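Local coordinates for protein afamin (Homo sapiens, PDB 6FAK) that carries hydrophobic molecules in body fluids, binds vitamin E and keeps lipidated Wnt proteins soluble and active, at residues Y33-T38 with S110-L115; P116-L121 with Y143-R148; N21-T26 with L137-L142; E43-D48 with E75-M80. One frame throughout, in Å; residues are numbered along the deposited sequence.

Contact 1: Y33-T38 with S110-L115; sequences YVQEAT and SDVGFL. With NA (sodium ion), chain F.
Gln35 and Phe114 form the centre of the meeting between the loops 33-38 and 110-115, which is made by van der Waals packing with no hydrogen bond from one segment to the other. Gln35 CB lies in the plane of the Phe114 ring, 3.8 Å from Phe114 CZ, and the ring therefore offers its far edge to this neighbour. That reach depends on a first torsion of 65° in Phe114, which sets CG between the backbone N and the carbonyl carbon. Further out, the side chain of Gln35 passes Val112 at about a right angle, with Gln35 NE2 3.3 Å from Val112 CG1. Glu36 adds a looser touch, its CG 4.1 Å from Phe114 CE1, and Leu115 CD2 rests 3.7 Å from the backbone oxygen Gln35 O.

The polar ends on this side find partners beyond the two segments. Lys109 gives its backbone N to Gln35 OE1 and its NZ to a salt bridge with Glu36 OE2, while Arg147 NH2 donates to Gln35 O.

Hydrogen bonds inside 110-115 shape the loop itself. Asp111 OD1 accepts from Gly113 N at 3.0 Å, the donor standing 39° out of the carboxylate plane, and the bond from Leu115 N to Val112 O closes a type I beta turn.

Gly113 O and Leu115 O each lie 2.5 Å from the sodium ion, which also binds a water: an Asx turn running into a type I turn thus presents two backbone carbonyls to one cation, a sodium site formed by the backbone carbonyls of a turn in the first albumin domain.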
# COMPACT_ATOMS: atom_id res chain seq x y z
N TYR A 33 13.05 -10.58 -4.49
CA TYR A 33 13.43 -11.63 -3.58
C TYR A 33 14.79 -11.43 -2.90
O TYR A 33 14.96 -11.79 -1.73
CB TYR A 33 13.37 -12.99 -4.30
CG TYR A 33 11.94 -13.55 -4.38
CD1 TYR A 33 11.16 -13.73 -3.24
CD2 TYR A 33 11.41 -13.96 -5.58
CE1 TYR A 33 9.88 -14.27 -3.31
CE2 TYR A 33 10.12 -14.50 -5.67
CZ TYR A 33 9.38 -14.65 -4.54
OH TYR A 33 8.12 -15.20 -4.63
N VAL A 34 15.75 -10.89 -3.64
CA VAL A 34 17.15 -10.78 -3.18
C VAL A 34 17.57 -9.34 -3.44
O VAL A 34 18.17 -8.99 -4.48
CB VAL A 34 18.10 -11.80 -3.88
CG1 VAL A 34 19.45 -11.80 -3.18
CG2 VAL A 34 17.54 -13.22 -3.86
N GLN A 35 17.13 -8.50 -2.53
CA GLN A 35 17.22 -7.07 -2.73
C GLN A 35 18.66 -6.55 -2.63
O GLN A 35 18.92 -5.42 -3.03
CB GLN A 35 16.34 -6.35 -1.68
CG GLN A 35 14.84 -6.57 -1.91
CD GLN A 35 14.09 -6.32 -0.68
OE1 GLN A 35 13.96 -7.21 0.13
NE2 GLN A 35 13.64 -5.07 -0.47
N GLU A 36 19.56 -7.36 -2.07
CA GLU A 36 21.01 -7.07 -2.01
C GLU A 36 21.76 -7.46 -3.27
O GLU A 36 22.91 -7.04 -3.45
CB GLU A 36 21.69 -7.80 -0.82
CG GLU A 36 21.01 -7.60 0.52
CD GLU A 36 19.77 -8.54 0.76
OE1 GLU A 36 19.34 -9.31 -0.17
OE2 GLU A 36 19.21 -8.50 1.91
N ALA A 37 21.15 -8.27 -4.15
CA ALA A 37 21.82 -8.69 -5.38
C ALA A 37 22.18 -7.51 -6.30
O ALA A 37 21.42 -6.51 -6.40
CB ALA A 37 21.02 -9.73 -6.13
N THR A 38 23.37 -7.63 -6.92
CA THR A 38 23.93 -6.61 -7.78
C THR A 38 23.33 -6.76 -9.17
O THR A 38 22.76 -7.80 -9.50
CB THR A 38 25.49 -6.74 -7.88
OG1 THR A 38 25.82 -8.02 -8.42
CG2 THR A 38 26.16 -6.62 -6.50
N SER A 110 10.72 -5.02 3.90
CA SER A 110 9.99 -3.75 3.74
C SER A 110 10.88 -2.54 3.92
O SER A 110 10.74 -1.58 3.17
CB SER A 110 8.83 -3.68 4.75
OG SER A 110 9.23 -4.29 5.97
N ASP A 111 11.81 -2.60 4.86
CA ASP A 111 12.68 -1.44 5.20
C ASP A 111 13.86 -1.48 4.23
O ASP A 111 14.74 -2.31 4.38
CB ASP A 111 13.13 -1.50 6.69
CG ASP A 111 14.32 -0.56 7.01
OD1 ASP A 111 14.64 0.36 6.25
OD2 ASP A 111 14.94 -0.73 8.06
N VAL A 112 13.80 -0.68 3.18
CA VAL A 112 14.85 -0.69 2.15
C VAL A 112 15.93 0.38 2.42
O VAL A 112 16.64 0.75 1.52
CB VAL A 112 14.26 -0.66 0.72
CG1 VAL A 112 13.42 -1.91 0.52
CG2 VAL A 112 13.41 0.58 0.43
N GLY A 113 16.10 0.78 3.68
CA GLY A 113 17.06 1.82 4.08
C GLY A 113 18.48 1.32 4.03
O GLY A 113 19.41 2.13 4.05
N PHE A 114 18.67 -0.00 3.96
CA PHE A 114 19.99 -0.59 3.65
C PHE A 114 20.53 -0.31 2.22
O PHE A 114 21.72 -0.60 1.94
CB PHE A 114 20.07 -2.08 3.96
CG PHE A 114 19.18 -2.94 3.11
CD1 PHE A 114 19.63 -3.47 1.89
CD2 PHE A 114 17.86 -3.16 3.47
CE1 PHE A 114 18.81 -4.23 1.08
CE2 PHE A 114 17.04 -3.94 2.64
CZ PHE A 114 17.52 -4.47 1.46
N LEU A 115 19.68 0.17 1.31
CA LEU A 115 20.08 0.53 -0.05
C LEU A 115 20.54 1.98 -0.13
O LEU A 115 20.02 2.82 0.61
CB LEU A 115 18.91 0.29 -1.01
CG LEU A 115 18.59 -1.23 -1.18
CD1 LEU A 115 17.44 -1.44 -2.13
CD2 LEU A 115 19.77 -2.07 -1.61
NA NA F . 20.56 4.00 2.78
O HOH W 1 19.05 5.58 1.91

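Contact 2: P116-L121 with Y143-R148; sequences PPFPTL and YEVARR
In the first albumin domain the proline-rich loop packs on helix 134-148, where Glu144 and Arg148, within a salt-bridge network that includes Arg147, meet Pro116, Phe118 and Pro119. Arg148 makes the polar link: its NH2 donates to Pro116 O at 2.9 Å along an almost straight line (177°), and the oxygen lies in the guanidinium plane while the donor stands above the carbonyl plane. The other terminal nitrogen turns back to its own helix, where Arg148 NH1 meets Glu144 O at 3.0 Å and Glu144 OE1 at 2.7 Å. Arg147 NH1 adds a weak bond to the same carboxylate oxygen. A water joins Arg148 NE to Pro116 O, so all three guanidinium nitrogens are engaged and the group is fixed in its rotation; Phe118 CA and Pro119 CD cover one of its faces. A leucine in place of Arg148 would probably leave Pro116 O without its helix donor and take from Glu144 OE1 its stronger charged partner.

The ring of Phe118 reaches the helix, with CG anti to the backbone N (chi1 -161°). Phe118 CZ lies 3.7 Å from Glu144 CB, and Phe118 CD2 is 3.7 Å from Arg148 CD. Val145 CG2 meets the edge of the ring, 3.9 Å from Phe118 CE2. Next to it the ring of Pro119 lies against the carboxylate, with Pro119 CG 3.6 Å from Glu144 OE2.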
# COMPACT_ATOMS: atom_id res chain seq x y z
N PRO A 116 21.45 2.30 -1.06
CA PRO A 116 21.84 3.69 -1.26
C PRO A 116 20.68 4.55 -1.76
O PRO A 116 19.64 4.02 -2.18
CB PRO A 116 22.91 3.61 -2.36
CG PRO A 116 22.59 2.40 -3.11
CD PRO A 116 22.00 1.43 -2.12
N PRO A 117 20.86 5.87 -1.72
CA PRO A 117 19.87 6.73 -2.34
C PRO A 117 19.71 6.32 -3.83
O PRO A 117 20.67 5.92 -4.46
CB PRO A 117 20.48 8.15 -2.23
CG PRO A 117 21.65 8.04 -1.31
CD PRO A 117 22.09 6.61 -1.31
N PHE A 118 18.50 6.36 -4.34
CA PHE A 118 18.26 5.96 -5.73
C PHE A 118 19.27 6.59 -6.70
O PHE A 118 19.41 7.81 -6.70
CB PHE A 118 16.85 6.40 -6.12
CG PHE A 118 16.33 5.69 -7.31
CD1 PHE A 118 16.80 6.01 -8.60
CD2 PHE A 118 15.39 4.68 -7.17
CE1 PHE A 118 16.32 5.33 -9.71
CE2 PHE A 118 14.90 4.01 -8.28
CZ PHE A 118 15.37 4.33 -9.56
N PRO A 119 19.98 5.78 -7.53
CA PRO A 119 21.01 6.42 -8.37
C PRO A 119 20.42 7.26 -9.53
O PRO A 119 20.00 6.71 -10.55
CB PRO A 119 21.83 5.23 -8.92
CG PRO A 119 20.88 4.09 -8.89
CD PRO A 119 19.86 4.33 -7.80
N THR A 120 20.39 8.57 -9.35
CA THR A 120 19.91 9.49 -10.41
C THR A 120 21.01 9.75 -11.45
O THR A 120 22.11 10.13 -11.08
CB THR A 120 19.44 10.85 -9.85
OG1 THR A 120 18.67 10.66 -8.66
CG2 THR A 120 18.60 11.60 -10.90
N LEU A 121 20.70 9.55 -12.73
CA LEU A 121 21.62 9.89 -13.81
C LEU A 121 21.58 11.38 -14.08
O LEU A 121 20.56 12.05 -13.89
CB LEU A 121 21.26 9.16 -15.10
CG LEU A 121 21.42 7.64 -15.11
CD1 LEU A 121 20.56 7.01 -16.20
CD2 LEU A 121 22.88 7.25 -15.27
N TYR A 143 15.44 -2.92 -12.20
CA TYR A 143 16.24 -3.39 -11.06
C TYR A 143 16.15 -2.47 -9.85
O TYR A 143 15.91 -2.93 -8.73
CB TYR A 143 17.70 -3.56 -11.50
CG TYR A 143 18.73 -3.71 -10.45
CD1 TYR A 143 18.86 -4.90 -9.74
CD2 TYR A 143 19.66 -2.69 -10.19
CE1 TYR A 143 19.83 -5.06 -8.76
CE2 TYR A 143 20.65 -2.85 -9.23
CZ TYR A 143 20.75 -4.04 -8.54
OH TYR A 143 21.73 -4.21 -7.61
N GLU A 144 16.40 -1.17 -10.05
CA GLU A 144 16.52 -0.23 -8.95
C GLU A 144 15.16 0.01 -8.30
O GLU A 144 15.05 0.07 -7.05
CB GLU A 144 17.19 1.09 -9.38
CG GLU A 144 18.67 0.98 -9.87
CD GLU A 144 19.71 0.59 -8.82
OE1 GLU A 144 19.36 0.40 -7.64
OE2 GLU A 144 20.92 0.47 -9.19
N VAL A 145 14.11 0.04 -9.12
CA VAL A 145 12.75 0.19 -8.61
C VAL A 145 12.26 -1.05 -7.84
O VAL A 145 11.75 -0.94 -6.73
CB VAL A 145 11.78 0.63 -9.73
CG1 VAL A 145 10.37 0.76 -9.18
CG2 VAL A 145 12.19 2.01 -10.25
N ALA A 146 12.47 -2.24 -8.41
CA ALA A 146 11.95 -3.46 -7.82
C ALA A 146 12.58 -3.82 -6.46
O ALA A 146 11.89 -4.19 -5.54
CB ALA A 146 12.10 -4.61 -8.78
N ARG A 147 13.89 -3.64 -6.34
CA ARG A 147 14.56 -3.92 -5.05
C ARG A 147 14.12 -2.97 -3.96
O ARG A 147 14.12 -3.36 -2.79
CB ARG A 147 16.11 -3.94 -5.20
CG ARG A 147 16.74 -2.61 -5.61
CD ARG A 147 18.09 -2.81 -6.33
NE ARG A 147 19.04 -3.53 -5.46
CZ ARG A 147 20.17 -3.06 -4.98
NH1 ARG A 147 20.59 -1.84 -5.31
NH2 ARG A 147 20.90 -3.82 -4.16
N ARG A 148 13.67 -1.78 -4.35
CA ARG A 148 13.14 -0.80 -3.38
C ARG A 148 11.63 -0.92 -3.15
O ARG A 148 11.12 -0.28 -2.25
CB ARG A 148 13.47 0.62 -3.80
CG ARG A 148 14.96 0.99 -3.60
CD ARG A 148 15.35 2.28 -4.35
NE ARG A 148 16.77 2.59 -4.13
CZ ARG A 148 17.77 2.05 -4.80
NH1 ARG A 148 17.54 1.23 -5.83
NH2 ARG A 148 19.03 2.32 -4.43
O HOH W 2 16.95 4.09 -1.84

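Contact 3: N21-T26 with L137-L142; sequences NIEYIT and LLNHFL
Tyr24 and Asn139 bring their CA atoms closest across two helical segments that run almost in the same direction, crossing at -23° with their axes 10.1 Å apart at closest approach. The side chains divide the contact into a polar and an apolar half.

The polar half is one hydrogen bond between Asn139 ND2 and Glu23 OE1, 3.0 Å long. The oxygen lies exactly in the amide plane of Asn139, yet the donor comes down on the carboxylate from above, 79° out of its plane, and the two flat groups stand nearly perpendicular. Glu23 spans the gap with an extended chain whose CG is anti to the backbone N (chi1 171°). With its nitrogen spent on Glu23, the Asn139 amide turns its oxygen to the tyrosine, and Asn139 OD1 comes within 3.2 Å of Tyr24 CE1.

In the apolar half, two leucines one helical turn apart come to Tyr24 from the same side of its ring plane, and Asn139 OD1 from the other. Leu138 CD2 comes up obliquely, 3.2 Å from Tyr24 CE1, a tight approach. Leu142 CD2 meets the base of the side chain, 3.7 Å from Tyr24 CB. Both leucines cross the tyrosine at about a right angle.

Other helices of the predominantly helical albumin fold pack around the pair. Helix 154-171 packs against it through Leu158, next to Tyr24, and Ala161, next to Leu142. Helix 39-58 meets it through Val46 against Glu23 and Phe39 against Asn139, and helix 253-268 touches Ile25, which points away from helix 134-148.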
# COMPACT_ATOMS: atom_id res chain seq x y z
N ASN A 21 8.80 -10.58 -22.65
CA ASN A 21 9.31 -9.72 -21.56
C ASN A 21 10.11 -10.47 -20.46
O ASN A 21 10.30 -9.97 -19.38
CB ASN A 21 8.14 -8.93 -20.95
CG ASN A 21 7.52 -7.96 -21.95
OD1 ASN A 21 8.09 -6.90 -22.23
ND2 ASN A 21 6.36 -8.32 -22.49
N ILE A 22 10.59 -11.67 -20.79
CA ILE A 22 11.26 -12.57 -19.86
C ILE A 22 12.46 -11.95 -19.12
O ILE A 22 12.72 -12.29 -17.95
CB ILE A 22 11.69 -13.86 -20.59
CG1 ILE A 22 12.03 -14.98 -19.60
CG2 ILE A 22 12.85 -13.59 -21.54
CD1 ILE A 22 10.88 -15.45 -18.75
N GLU A 23 13.18 -11.06 -19.80
CA GLU A 23 14.31 -10.36 -19.23
C GLU A 23 13.81 -9.43 -18.10
O GLU A 23 14.29 -9.52 -16.97
CB GLU A 23 15.10 -9.59 -20.32
CG GLU A 23 16.18 -8.65 -19.78
CD GLU A 23 17.11 -8.10 -20.88
OE1 GLU A 23 16.72 -7.16 -21.60
OE2 GLU A 23 18.26 -8.59 -20.99
N TYR A 24 12.82 -8.61 -18.41
CA TYR A 24 12.24 -7.68 -17.45
C TYR A 24 11.60 -8.37 -16.22
O TYR A 24 11.75 -7.95 -15.08
CB TYR A 24 11.21 -6.77 -18.15
CG TYR A 24 11.77 -6.05 -19.36
CD1 TYR A 24 12.80 -5.11 -19.22
CD2 TYR A 24 11.29 -6.32 -20.65
CE1 TYR A 24 13.33 -4.46 -20.34
CE2 TYR A 24 11.80 -5.66 -21.77
CZ TYR A 24 12.81 -4.73 -21.61
OH TYR A 24 13.33 -4.08 -22.71
N ILE A 25 10.84 -9.41 -16.51
CA ILE A 25 10.18 -10.27 -15.53
C ILE A 25 11.19 -10.90 -14.56
O ILE A 25 10.95 -10.94 -13.33
CB ILE A 25 9.37 -11.36 -16.27
CG1 ILE A 25 8.14 -10.72 -16.93
CG2 ILE A 25 8.96 -12.50 -15.38
CD1 ILE A 25 7.44 -11.68 -17.88
N THR A 26 12.28 -11.41 -15.10
CA THR A 26 13.28 -12.07 -14.29
C THR A 26 13.98 -11.09 -13.30
O THR A 26 14.25 -11.44 -12.14
CB THR A 26 14.34 -12.76 -15.20
OG1 THR A 26 13.69 -13.76 -15.99
CG2 THR A 26 15.38 -13.44 -14.36
N LEU A 137 19.08 0.76 -20.05
CA LEU A 137 18.56 1.81 -19.17
C LEU A 137 17.33 1.32 -18.47
O LEU A 137 17.19 1.51 -17.28
CB LEU A 137 18.22 3.07 -19.96
CG LEU A 137 17.80 4.27 -19.09
CD1 LEU A 137 19.03 5.06 -18.66
CD2 LEU A 137 16.79 5.16 -19.80
N LEU A 138 16.41 0.74 -19.22
CA LEU A 138 15.19 0.23 -18.66
C LEU A 138 15.48 -0.97 -17.73
O LEU A 138 14.83 -1.10 -16.71
CB LEU A 138 14.20 -0.15 -19.76
CG LEU A 138 12.70 -0.20 -19.40
CD1 LEU A 138 11.86 0.64 -20.35
CD2 LEU A 138 12.16 -1.62 -19.34
N ASN A 139 16.44 -1.83 -18.10
CA ASN A 139 16.85 -2.94 -17.24
C ASN A 139 17.34 -2.44 -15.89
O ASN A 139 16.90 -2.93 -14.87
CB ASN A 139 17.92 -3.82 -17.87
CG ASN A 139 17.36 -4.79 -18.92
OD1 ASN A 139 16.16 -5.00 -19.02
ND2 ASN A 139 18.26 -5.38 -19.70
N HIS A 140 18.22 -1.44 -15.88
CA HIS A 140 18.76 -0.89 -14.63
C HIS A 140 17.69 -0.13 -13.82
O HIS A 140 17.61 -0.29 -12.59
CB HIS A 140 20.00 -0.01 -14.89
CG HIS A 140 20.78 0.31 -13.64
ND1 HIS A 140 21.94 -0.34 -13.30
CD2 HIS A 140 20.54 1.20 -12.65
CE1 HIS A 140 22.39 0.14 -12.15
NE2 HIS A 140 21.56 1.08 -11.74
N PHE A 141 16.85 0.64 -14.49
CA PHE A 141 15.68 1.30 -13.83
C PHE A 141 14.77 0.30 -13.06
O PHE A 141 14.45 0.51 -11.90
CB PHE A 141 14.81 2.03 -14.89
CG PHE A 141 13.47 2.49 -14.38
CD1 PHE A 141 13.35 3.69 -13.68
CD2 PHE A 141 12.33 1.73 -14.59
CE1 PHE A 141 12.13 4.11 -13.19
CE2 PHE A 141 11.11 2.14 -14.12
CZ PHE A 141 11.02 3.33 -13.41
N LEU A 142 14.38 -0.76 -13.76
CA LEU A 142 13.53 -1.78 -13.25
C LEU A 142 14.17 -2.55 -12.07
O LEU A 142 13.49 -2.81 -11.08
CB LEU A 142 13.17 -2.73 -14.38
CG LEU A 142 11.84 -3.42 -14.47
CD1 LEU A 142 10.68 -2.55 -14.00
CD2 LEU A 142 11.61 -3.88 -15.92

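Contact 4: E43-D48 with E75-M80; sequences EKLVKD and EKICAM
Asp48 supplies the flat group of this contact: its carboxylate lies loosely by Met80 and is linked to Lys76 O through a water. Asp48 OD2 is the atom concerned, 4.2 Å from Met80 SD, and the water donates both to it and to the carbonyl oxygen. The water stands 2.5 Å from Asp48 OD2 and 2.6 Å from Lys76 O, bridging helix 39-58 to a backbone carbonyl of helix 69-78. Asp48 OD2 and Lys76 NZ have opposite charges but do not meet; the amine instead donates to a bound hexaethylene glycol, probably from the crystallisation liquor.

The two helices belong to the first domain of the albumin fold, a bundle of helices stapled by disulfides. Cys78, one residue beyond Ile77, forms the disulfide that ties this part of the chain to Cys93.

Leu45 fills the middle of the interface with a forked tip, brought forward by a CG anti to the backbone N (chi1 -174°). One branch, Leu45 CD1, crosses Lys76 and lies 3.5 Å from Lys76 CB; the other, Leu45 CD2, sits 3.6 Å from Ile77 CG1. An alanine at Leu45 is likely to open a gap between the helices, leaving Lys76 CB and Ile77 CG1 without the methyls that cover them. Phe30 of helix 22-33 touches both Leu45 and Ile77.

Met80, bent at its second and third torsions, brings its terminal methyl against Lys44 at an oblique crossing, with Met80 CE 3.7 Å from Lys44 CB.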
# COMPACT_ATOMS: atom_id res chain seq x y z
N GLU A 43 21.93 -10.20 -14.55
CA GLU A 43 22.27 -10.61 -15.91
C GLU A 43 22.50 -12.12 -16.05
O GLU A 43 22.02 -12.74 -17.00
CB GLU A 43 23.51 -9.83 -16.40
CG GLU A 43 23.32 -8.31 -16.59
CD GLU A 43 24.62 -7.56 -16.92
OE1 GLU A 43 25.68 -7.84 -16.29
OE2 GLU A 43 24.58 -6.67 -17.79
N LYS A 44 23.17 -12.71 -15.06
CA LYS A 44 23.39 -14.14 -15.06
C LYS A 44 22.10 -14.94 -14.91
O LYS A 44 21.93 -15.95 -15.60
CB LYS A 44 24.36 -14.52 -13.95
CG LYS A 44 25.75 -13.92 -14.13
CD LYS A 44 26.81 -14.63 -13.28
CE LYS A 44 26.74 -14.23 -11.82
NZ LYS A 44 27.39 -12.91 -11.57
N LEU A 45 21.17 -14.50 -14.04
CA LEU A 45 19.84 -15.15 -13.98
C LEU A 45 19.06 -14.97 -15.30
O LEU A 45 18.38 -15.91 -15.76
CB LEU A 45 19.01 -14.70 -12.80
CG LEU A 45 17.65 -15.42 -12.56
CD1 LEU A 45 17.79 -16.91 -12.30
CD2 LEU A 45 16.92 -14.80 -11.39
N VAL A 46 19.11 -13.77 -15.88
CA VAL A 46 18.43 -13.53 -17.16
C VAL A 46 18.81 -14.63 -18.18
O VAL A 46 17.92 -15.28 -18.75
CB VAL A 46 18.68 -12.10 -17.69
CG1 VAL A 46 18.17 -11.93 -19.12
CG2 VAL A 46 17.95 -11.09 -16.80
N LYS A 47 20.11 -14.89 -18.32
CA LYS A 47 20.60 -15.90 -19.29
C LYS A 47 20.02 -17.28 -18.97
O LYS A 47 19.52 -17.96 -19.87
CB LYS A 47 22.14 -15.98 -19.32
CG LYS A 47 22.90 -14.70 -19.64
CD LYS A 47 22.59 -14.10 -21.01
CE LYS A 47 21.51 -13.01 -20.98
NZ LYS A 47 21.82 -11.88 -20.05
N ASP A 48 20.01 -17.66 -17.69
CA ASP A 48 19.38 -18.93 -17.26
C ASP A 48 17.90 -19.08 -17.60
O ASP A 48 17.47 -20.16 -18.00
CB ASP A 48 19.54 -19.16 -15.76
CG ASP A 48 20.98 -19.41 -15.36
OD1 ASP A 48 21.84 -19.55 -16.25
OD2 ASP A 48 21.23 -19.51 -14.13
N GLU A 75 14.92 -22.23 -8.02
CA GLU A 75 15.96 -23.23 -8.29
C GLU A 75 17.18 -22.60 -8.96
O GLU A 75 18.31 -22.83 -8.52
CB GLU A 75 15.39 -24.35 -9.17
CG GLU A 75 16.42 -25.38 -9.57
CD GLU A 75 16.82 -26.32 -8.43
OE1 GLU A 75 16.16 -26.31 -7.34
OE2 GLU A 75 17.78 -27.11 -8.65
N LYS A 76 16.95 -21.76 -9.98
CA LYS A 76 18.06 -21.12 -10.69
C LYS A 76 18.83 -20.13 -9.84
O LYS A 76 20.03 -19.99 -9.99
CB LYS A 76 17.57 -20.39 -11.94
CG LYS A 76 16.92 -21.27 -13.01
CD LYS A 76 17.76 -22.49 -13.36
CE LYS A 76 17.20 -23.30 -14.54
NZ LYS A 76 18.15 -24.41 -14.89
N ILE A 77 18.14 -19.37 -9.01
CA ILE A 77 18.81 -18.47 -8.07
C ILE A 77 19.68 -19.26 -7.07
O ILE A 77 20.84 -18.91 -6.83
CB ILE A 77 17.77 -17.62 -7.30
CG1 ILE A 77 17.17 -16.56 -8.22
CG2 ILE A 77 18.37 -16.95 -6.06
CD1 ILE A 77 15.95 -15.89 -7.64
N CYS A 78 19.11 -20.32 -6.52
CA CYS A 78 19.80 -21.16 -5.51
C CYS A 78 21.01 -21.93 -6.11
O CYS A 78 21.94 -22.26 -5.39
CB CYS A 78 18.82 -22.16 -4.91
SG CYS A 78 17.71 -21.43 -3.67
N ALA A 79 20.99 -22.16 -7.43
CA ALA A 79 22.07 -22.81 -8.16
C ALA A 79 23.30 -21.93 -8.50
O ALA A 79 24.29 -22.44 -9.01
CB ALA A 79 21.53 -23.45 -9.44
N MET A 80 23.24 -20.65 -8.19
CA MET A 80 24.33 -19.72 -8.50
C MET A 80 25.39 -19.74 -7.42
O MET A 80 25.12 -19.47 -6.26
CB MET A 80 23.77 -18.33 -8.65
CG MET A 80 22.73 -18.25 -9.76
SD MET A 80 23.32 -17.40 -11.22
CE MET A 80 23.19 -15.70 -10.65
O HOH W 3 21.48 -20.84 -11.97

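In the fold
From the N terminus, helix 22-33 supplies the first half of contact 3, the loop after it opens contact 1, and helix 39-58 opens contact 4. Contact 4 is the first to close, at 75-80, and is nested inside the loop that contact 1 closes at 110-115; both lie within the span of contact 3. Contact 2 opens directly afterwards at 116-121. Helix 134-148 then closes contact 3 and, immediately further along, contact 2, so these two cross. Tyr143 and Arg147 reach Ala37 O and Gln35 O, joining contacts 1 and 2, while Thr26 against Leu45 joins contacts 3 and 4, all within the first albumin domain.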